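Protelomerase (Agrobacterium tumefaciens, PDB 4F41) probably resolves replicated telomere junctions by cutting DNA and rejoining the ends as covalently closed hairpins. Local coordinates at residues A[269-274]-A[307-312]. The protein carries 1 engineered substitution. Residues are numbered along the deposited sequence; the frame is centred on the assembly and turned at random.
Sequences AEVAYH and YTLPED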
loop_
_atom_site.group_PDB
_atom_site.type_symbol
_atom_site.label_atom_id
_atom_site.label_comp_id
_atom_site.label_asym_id
_atom_site.label_seq_id
_atom_site.Cartn_x
_atom_site.Cartn_y
_atom_site.Cartn_z
ATOM N N ALA A 269 10.235 0.806 -10.273
ATOM C CA ALA A 269 11.377 0.017 -9.835
ATOM C C ALA A 269 12.133 -0.529 -11.037
ATOM O O ALA A 269 13.343 -0.318 -11.169
ATOM C CB ALA A 269 10.928 -1.106 -8.925
ATOM N N GLU A 270 11.399 -1.189 -11.932
ATOM C CA GLU A 270 11.991 -1.788 -13.122
ATOM C C GLU A 270 12.867 -0.775 -13.846
ATOM O O GLU A 270 14.076 -0.980 -13.976
ATOM C CB GLU A 270 10.911 -2.325 -14.066
ATOM C CG GLU A 270 11.431 -3.283 -15.125
ATOM C CD GLU A 270 11.881 -4.607 -14.536
ATOM O OE1 GLU A 270 11.291 -5.034 -13.519
ATOM O OE2 GLU A 270 12.823 -5.217 -15.085
ATOM N N VAL A 271 12.280 0.343 -14.267
ATOM C CA VAL A 271 13.057 1.302 -15.044
ATOM C C VAL A 271 14.086 1.982 -14.146
ATOM O O VAL A 271 15.150 2.396 -14.610
ATOM C CB VAL A 271 12.174 2.329 -15.811
ATOM C CG1 VAL A 271 10.726 1.867 -15.865
ATOM C CG2 VAL A 271 12.284 3.716 -15.202
ATOM N N ALA A 272 13.786 2.050 -12.851
ATOM C CA ALA A 272 14.712 2.654 -11.904
ATOM C C ALA A 272 15.943 1.771 -11.791
ATOM O O ALA A 272 17.031 2.238 -11.457
ATOM C CB ALA A 272 14.055 2.837 -10.550
ATOM N N TYR A 273 15.763 0.486 -12.085
ATOM C CA TYR A 273 16.873 -0.450 -12.076
ATOM C C TYR A 273 17.581 -0.415 -13.426
ATOM O O TYR A 273 18.754 -0.773 -13.536
ATOM C CB TYR A 273 16.373 -1.863 -11.768
ATOM C CG TYR A 273 17.442 -2.925 -11.867
ATOM C CD1 TYR A 273 18.410 -3.057 -10.882
ATOM C CD2 TYR A 273 17.483 -3.799 -12.947
ATOM C CE1 TYR A 273 19.393 -4.021 -10.970
ATOM C CE2 TYR A 273 18.460 -4.771 -13.042
ATOM C CZ TYR A 273 19.413 -4.878 -12.051
ATOM O OH TYR A 273 20.389 -5.844 -12.139
ATOM N N HIS A 274 16.863 0.041 -14.447
ATOM C CA HIS A 274 17.373 0.002 -15.812
ATOM C C HIS A 274 18.251 1.205 -16.145
ATOM O O HIS A 274 19.071 1.149 -17.061
ATOM C CB HIS A 274 16.208 -0.089 -16.803
ATOM C CG HIS A 274 16.633 -0.172 -18.236
ATOM N ND1 HIS A 274 16.852 0.944 -19.013
ATOM C CD2 HIS A 274 16.875 -1.240 -19.033
ATOM C CE1 HIS A 274 17.213 0.569 -20.228
ATOM N NE2 HIS A 274 17.234 -0.751 -20.266
ATOM N N TYR A 307 7.052 -7.082 -14.375
ATOM C CA TYR A 307 7.220 -6.644 -15.756
ATOM C C TYR A 307 8.626 -6.896 -16.288
ATOM O O TYR A 307 9.537 -7.256 -15.542
ATOM C CB TYR A 307 6.903 -5.153 -15.901
ATOM C CG TYR A 307 5.574 -4.727 -15.326
ATOM C CD1 TYR A 307 4.383 -5.248 -15.810
ATOM C CD2 TYR A 307 5.510 -3.780 -14.311
ATOM C CE1 TYR A 307 3.166 -4.852 -15.289
ATOM C CE2 TYR A 307 4.299 -3.377 -13.785
ATOM C CZ TYR A 307 3.131 -3.915 -14.276
ATOM O OH TYR A 307 1.924 -3.513 -13.751
ATOM N N THR A 308 8.784 -6.700 -17.593
ATOM C CA THR A 308 10.095 -6.689 -18.226
ATOM C C THR A 308 10.100 -5.669 -19.362
ATOM O O THR A 308 9.150 -5.590 -20.143
ATOM C CB THR A 308 10.512 -8.085 -18.745
ATOM O OG1 THR A 308 11.774 -7.990 -19.416
ATOM C CG2 THR A 308 9.470 -8.651 -19.701
ATOM N N LEU A 309 11.160 -4.874 -19.435
ATOM C CA LEU A 309 11.250 -3.822 -20.437
ATOM C C LEU A 309 11.485 -4.407 -21.827
ATOM O O LEU A 309 12.222 -5.382 -21.975
ATOM C CB LEU A 309 12.353 -2.828 -20.073
ATOM C CG LEU A 309 12.200 -2.156 -18.707
ATOM C CD1 LEU A 309 13.210 -1.034 -18.546
ATOM C CD2 LEU A 309 10.782 -1.638 -18.513
ATOM N N PRO A 310 10.853 -3.811 -22.850
ATOM C CA PRO A 310 10.944 -4.305 -24.229
ATOM C C PRO A 310 12.374 -4.315 -24.761
ATOM O O PRO A 310 12.708 -5.170 -25.581
ATOM C CB PRO A 310 10.084 -3.309 -25.019
ATOM C CG PRO A 310 10.010 -2.092 -24.160
ATOM C CD PRO A 310 10.020 -2.601 -22.755
ATOM N N GLU A 311 13.205 -3.383 -24.301
ATOM C CA GLU A 311 14.604 -3.354 -24.713
ATOM C C GLU A 311 15.365 -4.576 -24.204
ATOM O O GLU A 311 16.118 -5.197 -24.952
ATOM C CB GLU A 311 15.295 -2.061 -24.265
ATOM C CG GLU A 311 14.854 -1.535 -22.911
ATOM C CD GLU A 311 13.840 -0.415 -23.029
ATOM O OE1 GLU A 311 12.844 -0.589 -23.762
ATOM O OE2 GLU A 311 14.046 0.643 -22.399
ATOM N N ASP A 312 15.164 -4.916 -22.935
ATOM C CA ASP A 312 15.775 -6.108 -22.355
ATOM C C ASP A 312 15.266 -7.355 -23.067
ATOM O O ASP A 312 16.018 -8.304 -23.304
ATOM C CB ASP A 312 15.464 -6.202 -20.859
ATOM C CG ASP A 312 16.016 -5.029 -20.074
ATOM O OD1 ASP A 312 16.998 -4.412 -20.536
ATOM O OD2 ASP A 312 15.468 -4.726 -18.992
HETATM O O HOH W 1 8.505 -5.578 -12.821
HETATM O O HOH W 2 10.874 -7.627 -13.362
#
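L309 packs against E270 and H274 in a mixed contact, a leucine core flanked by polar groups and two bridging waters, between helix 263-275 and the turn from strand 307-308 into helix 310-317, in the partly buried C-terminal region of the modelled chain. The leucine branches divide the work: CD2 lies 3.8 Å from E270 CG, whereas CD1 reaches the imidazole root, 3.5 Å from H274 CG. V271 adds a looser apolar flank.

The E270 chain bends at chi2 (69°), about the CB-CG bond, bringing the carboxylate beside the strand backbone. There OE1 and the Y307 carbonyl oxygen are both acceptors and do not bond directly; two waters bridge the gap. One lies 2.9 Å from E270 OE1 and accepts from Y307 N at 2.6 Å; the other links E270 OE1 to Y307 O. The second carboxylate oxygen, OE2, forms a salt bridge with K283, which would offset the negative charge of E270 and may ease its closeness to the carboxylate of D312.

At the outer end, H274 CG stands anti to the backbone N (chi1 -178°), carrying the ring to the start of helix 310-317. D312 OD1 meets the ring edge in plane, 3.5 Å from H274 CD2, with the carboxylate turned 43° from the ring. E311 CG approaches H274 NE2 obliquely at 3.6 Å, while the E311 carboxylate is hydrogen-bonded to Y124.

The strand pairs in parallel with 119-120, and L309 takes the N-cap position of the helix that follows. Packing on helix 263-275 thus joins the chain's last strand and helix to the catalytic domain, probably of the tyrosine-recombinase type as in other telomere resolvases.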